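Local coordinates for protein toluene, o-xylene monooxygenase oxygenase subunit (Pseudomonas stutzeri, PDB 2INC) that probably serves as a structural, non-catalytic subunit of the multi-chain oxygenase complex that hydroxylates toluene and o-xylene, at residues S132-I135 / H136-A139; V111-L114 / A115-T119; L93-Q96 / L97-G101; R275-L278 / Q279-A283. All coordinates share one frame; numbering follows the deposited sequence.

All four contacts are made within single helices, between side chains and backbone groups about one turn apart. Contacts 3, 2 and 1 follow one another along the chain, and each lies at the C-terminal end of its helix: 76-99, 108-117 and 121-138. Contact 4 lies near the start of helix 274-299. Contacts 2 and 3 share one side of the chain's centre, with nearest atoms about 6 Å apart. Contact 1 is on the opposite side, its centre about 31 Å from that of contact 2, and contact 4 is about 20 Å from contact 1, centre to centre. None of the four includes a metal or ligand; contacts 1 and 3 also meet other chains.

Contact 1 of 4, residues S132-I135 / H136-A139; sequences SVYI and HQIA
Ile138 lays its branched side chain against the outer half of the Tyr134 ring, one helical turn back. Its CG2 comes within 3.7 Å of Tyr134 CE1 and makes an off-centre CH-pi contact, 4.2 Å from the ring centroid and 29° off the ring normal. The other branch reaches the phenol end, with Ile138 CG1 3.6 Å from Tyr134 OH. Across the ring, Tyr134 CD2 meets Gln137 CG at 3.9 Å. The tyrosine lies along the helix toward its C-terminus because CG is anti to the backbone N (chi1 179°), and this brings the ring across Gln137 and at a slant over Ile138. All of this happens on the last turn of helix 121-138, where three- and four-residue bonds mix. Ile135 O takes two N-H groups there: Ala139 N at 2.9 Å, nearly in line with the carbonyl, and Ile138 N at 3.2 Å, well above the carbonyl plane. Ala139 then leaves helical geometry. Farther out, Tyr134 OH is hydrogen-bonded to Trp206 O and Trp50 NE1, and the Trp206 ring meets the tyrosine edge-to-face. A phenylalanine in place of Tyr134 would probably leave Trp206 O and Trp50 NE1 without their common partner and Ile138 CG1 without the hydroxyl it touches. Ile138 also touches Trp50, Tyr51 and Tyr54 of helix 46-56, while Ile135 faces Ala211 and Ile215 of helix 208-237.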
loop_
_atom_site.group_PDB
_atom_site.type_symbol
_atom_site.label_atom_id
_atom_site.label_comp_id
_atom_site.label_asym_id
_atom_site.label_seq_id
_atom_site.Cartn_x
_atom_site.Cartn_y
_atom_site.Cartn_z
ATOM N N SER B 132 -15.558 -26.307 -12.964
ATOM C CA SER B 132 -15.887 -24.902 -12.812
ATOM C C SER B 132 -15.124 -23.965 -13.756
ATOM O O SER B 132 -15.643 -22.889 -14.130
ATOM C CB SER B 132 -15.741 -24.445 -11.330
ATOM O OG SER B 132 -14.380 -24.602 -10.936
ATOM N N VAL B 133 -13.933 -24.373 -14.218
ATOM C CA VAL B 133 -13.187 -23.507 -15.116
ATOM C C VAL B 133 -13.745 -23.690 -16.545
ATOM O O VAL B 133 -13.579 -22.817 -17.400
ATOM C CB VAL B 133 -11.635 -23.771 -15.053
ATOM C CG1 VAL B 133 -11.253 -24.877 -15.913
ATOM C CG2 VAL B 133 -10.823 -22.469 -15.317
ATOM N N TYR B 134 -14.411 -24.817 -16.792
ATOM C CA TYR B 134 -15.191 -24.904 -18.040
ATOM C C TYR B 134 -16.399 -23.977 -18.000
ATOM O O TYR B 134 -16.618 -23.209 -18.965
ATOM C CB TYR B 134 -15.528 -26.334 -18.467
ATOM C CG TYR B 134 -16.343 -26.281 -19.731
ATOM C CD1 TYR B 134 -17.749 -26.471 -19.689
ATOM C CD2 TYR B 134 -15.760 -25.906 -20.929
ATOM C CE1 TYR B 134 -18.510 -26.368 -20.862
ATOM C CE2 TYR B 134 -16.547 -25.787 -22.130
ATOM C CZ TYR B 134 -17.898 -26.023 -22.049
ATOM O OH TYR B 134 -18.652 -25.888 -23.222
ATOM N N ILE B 135 -17.120 -23.931 -16.888
ATOM C CA ILE B 135 -18.255 -22.946 -16.783
ATOM C C ILE B 135 -17.768 -21.520 -17.067
ATOM O O ILE B 135 -18.407 -20.755 -17.816
ATOM C CB ILE B 135 -18.969 -23.070 -15.423
ATOM C CG1 ILE B 135 -19.563 -24.485 -15.353
ATOM C CG2 ILE B 135 -20.051 -21.933 -15.165
ATOM C CD1 ILE B 135 -20.096 -25.016 -13.976
ATOM N N HIS B 136 -16.644 -21.156 -16.459
ATOM C CA HIS B 136 -16.013 -19.856 -16.701
ATOM C C HIS B 136 -16.059 -19.480 -18.162
ATOM O O HIS B 136 -16.503 -18.389 -18.506
ATOM C CB HIS B 136 -14.552 -19.903 -16.205
ATOM C CG HIS B 136 -13.729 -18.729 -16.623
ATOM N ND1 HIS B 136 -13.143 -17.880 -15.717
ATOM C CD2 HIS B 136 -13.418 -18.247 -17.850
ATOM C CE1 HIS B 136 -12.468 -16.945 -16.370
ATOM N NE2 HIS B 136 -12.629 -17.143 -17.665
ATOM N N GLN B 137 -15.538 -20.352 -19.026
ATOM C CA GLN B 137 -15.211 -19.960 -20.386
ATOM C C GLN B 137 -16.437 -20.025 -21.337
ATOM O O GLN B 137 -16.397 -19.481 -22.446
ATOM C CB GLN B 137 -14.025 -20.797 -20.897
ATOM C CG GLN B 137 -14.320 -22.242 -21.104
ATOM C CD GLN B 137 -13.039 -23.081 -21.120
ATOM O OE1 GLN B 137 -12.475 -23.472 -20.068
ATOM N NE2 GLN B 137 -12.596 -23.366 -22.263
ATOM N N ILE B 138 -17.533 -20.647 -20.913
ATOM C CA ILE B 138 -18.733 -20.740 -21.790
ATOM C C ILE B 138 -19.942 -19.947 -21.225
ATOM O O ILE B 138 -20.956 -19.802 -21.924
ATOM C CB ILE B 138 -19.068 -22.241 -21.998
ATOM C CG1 ILE B 138 -19.953 -22.557 -23.224
ATOM C CG2 ILE B 138 -19.640 -22.843 -20.703
ATOM C CD1 ILE B 138 -19.352 -22.164 -24.612
ATOM N N ALA B 139 -19.848 -19.425 -20.009
ATOM C CA ALA B 139 -20.985 -18.620 -19.473
ATOM C C ALA B 139 -21.250 -17.386 -20.351
ATOM O O ALA B 139 -20.305 -16.792 -20.902
ATOM C CB ALA B 139 -20.718 -18.156 -18.030
#

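Contact 2 of 4, residues V111-L114 / A115-T119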
loop_
_atom_site.group_PDB
_atom_site.type_symbol
_atom_site.label_atom_id
_atom_site.label_comp_id
_atom_site.label_asym_id
_atom_site.label_seq_id
_atom_site.Cartn_x
_atom_site.Cartn_y
_atom_site.Cartn_z
ATOM N N VAL B 111 -6.017 -43.923 10.251
ATOM C CA VAL B 111 -5.025 -43.696 9.222
ATOM C C VAL B 111 -5.379 -44.461 7.928
ATOM O O VAL B 111 -5.306 -43.929 6.813
ATOM C CB VAL B 111 -3.615 -44.029 9.724
ATOM C CG1 VAL B 111 -2.598 -44.120 8.566
ATOM C CG2 VAL B 111 -3.140 -42.958 10.726
ATOM N N GLU B 112 -5.777 -45.712 8.058
ATOM C CA GLU B 112 -6.239 -46.440 6.878
ATOM C C GLU B 112 -7.505 -45.862 6.244
ATOM O O GLU B 112 -7.638 -45.891 5.024
ATOM C CB GLU B 112 -6.405 -47.919 7.221
ATOM C CG GLU B 112 -5.005 -48.552 7.316
ATOM C CD GLU B 112 -5.025 -49.992 7.801
ATOM O OE1 GLU B 112 -3.944 -50.622 7.707
ATOM O OE2 GLU B 112 -6.108 -50.481 8.254
ATOM N N THR B 113 -8.438 -45.361 7.046
ATOM C CA THR B 113 -9.609 -44.679 6.508
ATOM C C THR B 113 -9.227 -43.405 5.716
ATOM O O THR B 113 -9.801 -43.138 4.678
ATOM C CB THR B 113 -10.492 -44.277 7.654
ATOM O OG1 THR B 113 -10.760 -45.473 8.372
ATOM C CG2 THR B 113 -11.805 -43.617 7.220
ATOM N N LEU B 114 -8.287 -42.627 6.235
ATOM C CA LEU B 114 -7.724 -41.507 5.476
ATOM C C LEU B 114 -7.158 -41.911 4.112
ATOM O O LEU B 114 -7.463 -41.259 3.130
ATOM C CB LEU B 114 -6.606 -40.842 6.275
ATOM C CG LEU B 114 -7.067 -40.144 7.533
ATOM C CD1 LEU B 114 -5.815 -39.527 8.164
ATOM C CD2 LEU B 114 -8.103 -39.060 7.251
ATOM N N ALA B 115 -6.381 -42.991 4.043
ATOM C CA ALA B 115 -5.798 -43.402 2.778
ATOM C C ALA B 115 -6.874 -43.729 1.748
ATOM O O ALA B 115 -6.697 -43.431 0.546
ATOM C CB ALA B 115 -4.851 -44.598 2.978
ATOM N N ARG B 116 -8.001 -44.286 2.203
ATOM C CA ARG B 116 -9.049 -44.729 1.297
ATOM C C ARG B 116 -10.006 -43.642 0.945
ATOM O O ARG B 116 -10.385 -43.517 -0.233
ATOM C CB ARG B 116 -9.865 -45.871 1.933
ATOM C CG ARG B 116 -10.891 -46.502 0.980
ATOM C CD ARG B 116 -11.356 -47.851 1.491
ATOM N NE ARG B 116 -12.300 -48.390 0.500
ATOM C CZ ARG B 116 -13.328 -49.172 0.766
ATOM N NH1 ARG B 116 -13.586 -49.556 2.030
ATOM N NH2 ARG B 116 -14.096 -49.576 -0.250
ATOM N N PHE B 117 -10.440 -42.897 1.977
ATOM C CA PHE B 117 -11.524 -41.936 1.830
ATOM C C PHE B 117 -11.139 -40.472 1.797
ATOM O O PHE B 117 -11.983 -39.641 1.406
ATOM C CB PHE B 117 -12.505 -42.094 2.979
ATOM C CG PHE B 117 -13.225 -43.414 2.968
ATOM C CD1 PHE B 117 -14.297 -43.621 2.107
ATOM C CD2 PHE B 117 -12.787 -44.473 3.779
ATOM C CE1 PHE B 117 -14.971 -44.860 2.090
ATOM C CE2 PHE B 117 -13.453 -45.713 3.766
ATOM C CZ PHE B 117 -14.573 -45.891 2.921
ATOM N N TYR B 118 -9.917 -40.154 2.224
ATOM C CA TYR B 118 -9.490 -38.738 2.217
ATOM C C TYR B 118 -8.503 -38.353 1.123
ATOM O O TYR B 118 -8.813 -37.541 0.252
ATOM C CB TYR B 118 -9.002 -38.332 3.635
ATOM C CG TYR B 118 -8.426 -36.921 3.638
ATOM C CD1 TYR B 118 -7.064 -36.701 3.813
ATOM C CD2 TYR B 118 -9.250 -35.838 3.426
ATOM C CE1 TYR B 118 -6.527 -35.417 3.793
ATOM C CE2 TYR B 118 -8.720 -34.539 3.389
ATOM C CZ TYR B 118 -7.370 -34.352 3.587
ATOM O OH TYR B 118 -6.855 -33.069 3.573
ATOM N N THR B 119 -7.319 -38.946 1.113
ATOM C CA THR B 119 -6.332 -38.477 0.184
ATOM C C THR B 119 -6.676 -38.608 -1.326
ATOM O O THR B 119 -6.225 -37.742 -2.120
ATOM C CB THR B 119 -4.943 -38.969 0.533
ATOM O OG1 THR B 119 -4.959 -40.367 0.495
ATOM C CG2 THR B 119 -4.578 -38.507 1.982
#
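The C-terminal end of helix 108-117 is built here, where Leu114 O collects two backbone donors, Tyr118 N and Thr119 N. Tyr118 N lies 2.8 Å from Leu114 O and Thr119 N lies 3.1 Å from it, and they approach from opposite faces of the carbonyl plane. The first is the ordinary helical bond; the second spans five residues, as in a pi-type turn. One residue earlier, Phe117 N reaches Thr113 O at 2.8 Å, close to straight on. The same oxygen lies near the plane of the phenylalanine ring, at its edge, 3.4 Å from Phe117 CD2. The methyl of the threonine completes this pairing: Thr113 CG2 comes to 3.7 Å from Phe117 CD2, while Thr113 OG1, set beside its own backbone N (chi1 -56°), turns back to bond Glu109 O. Arg116 CG rests over one face of the Phe117 ring, displaced toward its rim. On another side of the turn, Leu114 and Tyr118 run side by side, with Leu114 CD2 3.8 Å from Tyr118 CB. Outside the turn, Arg116 NE forms a salt bridge with Asp189, and Tyr296 meets the Phe117 ring edge-to-face. Tyr118 packs on Leu243 and Leu246 of helix 241-268. The chemistry is thus divided: Thr113 O and Leu114 O are taken up by backbone N-H groups, while Arg116 O and Phe117 O turn to the side chains of Trp192 and Tyr296; apolar branches touch from one turn to the next, and the charged tip of Arg116 is paired away from the turn.

Contact 3 of 4, residues L93-Q96 / L97-G101; sequences LFDQ and LNDRG
Two carboxylates, those of Asp95 and Asp99, meet one turn apart with their planes 55° from each other. Their OD1 atoms approach to 4.1 Å, a pairing of like charges that a water spans by donating to both: it lies 2.8 Å from Asp95 OD1 and 2.6 Å from Asp99 OD1. Asp95 CG stands anti to the backbone N (chi1 -179°), which carries its OD1 along the helix toward Asp99. The chain of another protein also gives backbone hydrogen bonds to Asp95 OD1 and Asp99 OD2, and Arg252 of the second subunit makes long, weak ion pairs with both residues; together these are likely to ease the crowding of charge. A third flat group, the Phe94 ring, meets the ring of Tyr164 with planes only about 10° apart. On the face toward helix 241-268, Leu93 and Leu97 lie side by side, Leu93 CD2 4.0 Å from Leu97 CD1, and Leu97 N bonds Leu93 O at 2.9 Å. The helix closes just beyond. With Gly101 at positive phi, Gly101 N bonds Asn98 O at 2.8 Å and His102 N turns back to Leu97 O: the Schellman motif that ends helix 76-99.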
loop_
_atom_site.group_PDB
_atom_site.type_symbol
_atom_site.label_atom_id
_atom_site.label_comp_id
_atom_site.label_asym_id
_atom_site.label_seq_id
_atom_site.Cartn_x
_atom_site.Cartn_y
_atom_site.Cartn_z
ATOM N N LEU B 93 -3.538 -23.796 11.569
ATOM C CA LEU B 93 -3.937 -25.143 12.007
ATOM C C LEU B 93 -2.919 -26.154 11.631
ATOM O O LEU B 93 -2.523 -26.961 12.466
ATOM C CB LEU B 93 -5.233 -25.622 11.381
ATOM C CG LEU B 93 -6.470 -25.061 12.065
ATOM C CD1 LEU B 93 -7.770 -25.470 11.310
ATOM C CD2 LEU B 93 -6.473 -25.520 13.548
ATOM N N PHE B 94 -2.512 -26.151 10.371
ATOM C CA PHE B 94 -1.485 -27.105 9.930
ATOM C C PHE B 94 -0.221 -26.945 10.771
ATOM O O PHE B 94 0.402 -27.934 11.180
ATOM C CB PHE B 94 -1.133 -26.879 8.470
ATOM C CG PHE B 94 -2.240 -27.283 7.484
ATOM C CD1 PHE B 94 -2.056 -27.061 6.115
ATOM C CD2 PHE B 94 -3.429 -27.864 7.922
ATOM C CE1 PHE B 94 -3.011 -27.408 5.205
ATOM C CE2 PHE B 94 -4.438 -28.219 6.986
ATOM C CZ PHE B 94 -4.197 -28.006 5.630
ATOM N N ASP B 95 0.191 -25.692 10.991
ATOM C CA ASP B 95 1.475 -25.452 11.652
ATOM C C ASP B 95 1.350 -25.881 13.094
ATOM O O ASP B 95 2.180 -26.569 13.613
ATOM C CB ASP B 95 1.812 -23.976 11.548
ATOM C CG ASP B 95 3.139 -23.588 12.170
ATOM O OD1 ASP B 95 4.109 -24.393 12.186
ATOM O OD2 ASP B 95 3.247 -22.373 12.509
ATOM N N GLN B 96 0.292 -25.440 13.764
ATOM C CA GLN B 96 0.208 -25.639 15.202
ATOM C C GLN B 96 -0.162 -27.087 15.590
ATOM O O GLN B 96 0.311 -27.605 16.611
ATOM C CB GLN B 96 -0.658 -24.487 15.793
ATOM C CG GLN B 96 0.207 -23.183 15.552
ATOM C CD GLN B 96 -0.173 -21.980 16.368
ATOM O OE1 GLN B 96 -0.401 -22.097 17.552
ATOM N NE2 GLN B 96 -0.175 -20.768 15.721
ATOM N N LEU B 97 -0.895 -27.794 14.722
ATOM C CA LEU B 97 -1.274 -29.172 15.025
ATOM C C LEU B 97 -0.078 -30.108 14.756
ATOM O O LEU B 97 0.116 -31.078 15.493
ATOM C CB LEU B 97 -2.585 -29.578 14.302
ATOM C CG LEU B 97 -3.842 -29.000 14.991
ATOM C CD1 LEU B 97 -5.106 -29.238 14.164
ATOM C CD2 LEU B 97 -4.027 -29.614 16.363
ATOM N N ASN B 98 0.765 -29.781 13.778
ATOM C CA ASN B 98 1.982 -30.525 13.554
ATOM C C ASN B 98 2.874 -30.373 14.787
ATOM O O ASN B 98 3.536 -31.333 15.246
ATOM C CB ASN B 98 2.700 -29.965 12.351
ATOM C CG ASN B 98 4.049 -30.520 12.195
ATOM O OD1 ASN B 98 4.249 -31.581 11.588
ATOM N ND2 ASN B 98 4.993 -29.859 12.748
ATOM N N ASP B 99 2.859 -29.169 15.348
ATOM C CA ASP B 99 3.709 -28.869 16.510
ATOM C C ASP B 99 3.764 -29.737 17.780
ATOM O O ASP B 99 4.770 -30.384 17.987
ATOM C CB ASP B 99 3.624 -27.393 16.934
ATOM C CG ASP B 99 4.605 -26.484 16.190
ATOM O OD1 ASP B 99 4.331 -25.270 16.228
ATOM O OD2 ASP B 99 5.641 -26.919 15.586
ATOM N N ARG B 100 2.794 -29.833 18.667
ATOM C CA ARG B 100 1.627 -30.698 18.743
ATOM C C ARG B 100 1.681 -32.200 18.474
ATOM O O ARG B 100 1.302 -32.968 19.348
ATOM C CB ARG B 100 0.327 -30.086 18.400
ATOM C CG ARG B 100 -0.706 -30.766 19.201
ATOM C CD ARG B 100 -1.568 -29.765 19.867
ATOM N NE ARG B 100 -2.934 -30.199 19.752
ATOM C CZ ARG B 100 -3.955 -29.589 20.335
ATOM N NH1 ARG B 100 -5.186 -30.062 20.156
ATOM N NH2 ARG B 100 -3.730 -28.526 21.101
ATOM N N GLY B 101 2.110 -32.623 17.294
ATOM C CA GLY B 101 2.140 -34.060 16.994
ATOM C C GLY B 101 0.773 -34.723 16.811
ATOM O O GLY B 101 0.626 -35.916 17.093
HETATM O O HOH W 1 5.626 -23.853 14.422
#

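Contact 4 of 4, residues R275-L278 / Q279-A283; sequences REVL and QKWVA
Trp281 reaches back over Val277, the residue one turn before it. Its CB sits 3.7 Å from Leu278 O. From there CG, set beside the backbone N, carries the indole back along the helix, where Val277 O lies 3.5 Å above the ring plane, offset toward the rim. Farther along, the six-membered ring takes the valine methyl over a face: Val277 CG1 is 3.6 Å from Trp281 CZ3. The same methyl stands 3.8 Å from the centroid of that ring, only 18° off its normal, a well-centred CH-pi contact. It gets there because Val277 CG1 is anti to the backbone N (chi1 158°). At the ring edge, near its plane, Leu278 CD2 approaches Trp281 CE3 more loosely, at 4.3 Å. An alanine in place of Trp281 would probably leave the Val277 methyl without the ring it lies on and open a gap beside Leu278. On the exposed side, Arg275 and Gln279 lie alongside each other pointing the same way, with Arg275 CG 3.7 Å from Gln279 CD. Their guanidinium and amide planes are turned 70° apart. The backbone beneath them is regular helix, Gln279 N bonding Arg275 O at 2.7 Å. This is an early turn of helix 274-299 lying on helix 208-237: Leu278, Trp281 and Val282 all touch Thr213, and Trp281 also meets Glu210. Loop residues also touch these side chains: Leu60 against Leu278, and Pro59 and Asp207 against Trp281.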
loop_
_atom_site.group_PDB
_atom_site.type_symbol
_atom_site.label_atom_id
_atom_site.label_comp_id
_atom_site.label_asym_id
_atom_site.label_seq_id
_atom_site.Cartn_x
_atom_site.Cartn_y
_atom_site.Cartn_z
ATOM N N ARG B 275 -37.494 -23.065 -15.226
ATOM C CA ARG B 275 -37.617 -24.054 -14.146
ATOM C C ARG B 275 -37.687 -25.465 -14.721
ATOM O O ARG B 275 -36.983 -26.364 -14.275
ATOM C CB ARG B 275 -38.823 -23.749 -13.259
ATOM C CG ARG B 275 -38.965 -24.654 -12.032
ATOM C CD ARG B 275 -40.347 -24.478 -11.344
ATOM N NE ARG B 275 -40.670 -23.051 -11.199
ATOM C CZ ARG B 275 -40.493 -22.331 -10.094
ATOM N NH1 ARG B 275 -40.028 -22.907 -8.972
ATOM N NH2 ARG B 275 -40.797 -21.019 -10.113
ATOM N N GLU B 276 -38.505 -25.658 -15.744
ATOM C CA GLU B 276 -38.661 -26.980 -16.325
ATOM C C GLU B 276 -37.347 -27.422 -16.979
ATOM O O GLU B 276 -36.996 -28.605 -16.966
ATOM C CB GLU B 276 -39.829 -27.017 -17.336
ATOM C CG GLU B 276 -41.251 -26.603 -16.762
ATOM C CD GLU B 276 -41.387 -25.113 -16.302
ATOM O OE1 GLU B 276 -41.007 -24.160 -17.042
ATOM O OE2 GLU B 276 -41.904 -24.895 -15.172
ATOM N N VAL B 277 -36.619 -26.466 -17.566
ATOM C CA VAL B 277 -35.361 -26.795 -18.241
ATOM C C VAL B 277 -34.367 -27.267 -17.141
ATOM O O VAL B 277 -33.696 -28.286 -17.305
ATOM C CB VAL B 277 -34.796 -25.577 -19.029
ATOM C CG1 VAL B 277 -33.274 -25.754 -19.253
ATOM C CG2 VAL B 277 -35.461 -25.448 -20.397
ATOM N N LEU B 278 -34.345 -26.543 -16.020
ATOM C CA LEU B 278 -33.444 -26.863 -14.909
ATOM C C LEU B 278 -33.859 -28.165 -14.218
ATOM O O LEU B 278 -33.003 -29.003 -13.892
ATOM C CB LEU B 278 -33.379 -25.721 -13.913
ATOM C CG LEU B 278 -32.619 -24.480 -14.402
ATOM C CD1 LEU B 278 -32.958 -23.338 -13.527
ATOM C CD2 LEU B 278 -31.081 -24.644 -14.456
ATOM N N GLN B 279 -35.174 -28.376 -14.039
ATOM C CA GLN B 279 -35.643 -29.616 -13.401
ATOM C C GLN B 279 -35.388 -30.839 -14.227
ATOM O O GLN B 279 -35.132 -31.910 -13.679
ATOM C CB GLN B 279 -37.106 -29.506 -13.046
ATOM C CG GLN B 279 -37.308 -28.530 -11.967
ATOM C CD GLN B 279 -38.779 -28.343 -11.669
ATOM O OE1 GLN B 279 -39.618 -28.311 -12.568
ATOM N NE2 GLN B 279 -39.093 -28.195 -10.406
ATOM N N LYS B 280 -35.412 -30.691 -15.539
ATOM C CA LYS B 280 -35.113 -31.806 -16.426
ATOM C C LYS B 280 -33.652 -32.185 -16.378
ATOM O O LYS B 280 -33.290 -33.369 -16.485
ATOM C CB LYS B 280 -35.477 -31.464 -17.861
ATOM C CG LYS B 280 -35.381 -32.649 -18.838
ATOM C CD LYS B 280 -35.625 -32.298 -20.376
ATOM C CE LYS B 280 -36.763 -31.271 -20.629
ATOM N NZ LYS B 280 -37.867 -31.312 -19.591
ATOM N N TRP B 281 -32.786 -31.189 -16.279
ATOM C CA TRP B 281 -31.337 -31.492 -16.167
ATOM C C TRP B 281 -31.014 -32.104 -14.805
ATOM O O TRP B 281 -30.265 -33.083 -14.722
ATOM C CB TRP B 281 -30.508 -30.217 -16.385
ATOM C CG TRP B 281 -30.328 -29.826 -17.814
ATOM C CD1 TRP B 281 -30.276 -30.655 -18.912
ATOM C CD2 TRP B 281 -30.082 -28.508 -18.294
ATOM N NE1 TRP B 281 -30.058 -29.909 -20.057
ATOM C CE2 TRP B 281 -29.910 -28.593 -19.699
ATOM C CE3 TRP B 281 -29.986 -27.253 -17.672
ATOM C CZ2 TRP B 281 -29.663 -27.469 -20.490
ATOM C CZ3 TRP B 281 -29.749 -26.130 -18.474
ATOM C CH2 TRP B 281 -29.600 -26.257 -19.863
ATOM N N VAL B 282 -31.613 -31.550 -13.760
ATOM C CA VAL B 282 -31.501 -32.097 -12.400
ATOM C C VAL B 282 -31.967 -33.569 -12.418
ATOM O O VAL B 282 -31.288 -34.445 -11.865
ATOM C CB VAL B 282 -32.259 -31.226 -11.341
ATOM C CG1 VAL B 282 -32.434 -31.983 -10.029
ATOM C CG2 VAL B 282 -31.490 -29.905 -11.024
ATOM N N ALA B 283 -33.072 -33.867 -13.129
ATOM C CA ALA B 283 -33.592 -35.240 -13.124
ATOM C C ALA B 283 -32.703 -36.198 -13.865
ATOM O O ALA B 283 -32.650 -37.372 -13.495
ATOM C CB ALA B 283 -35.054 -35.319 -13.631
#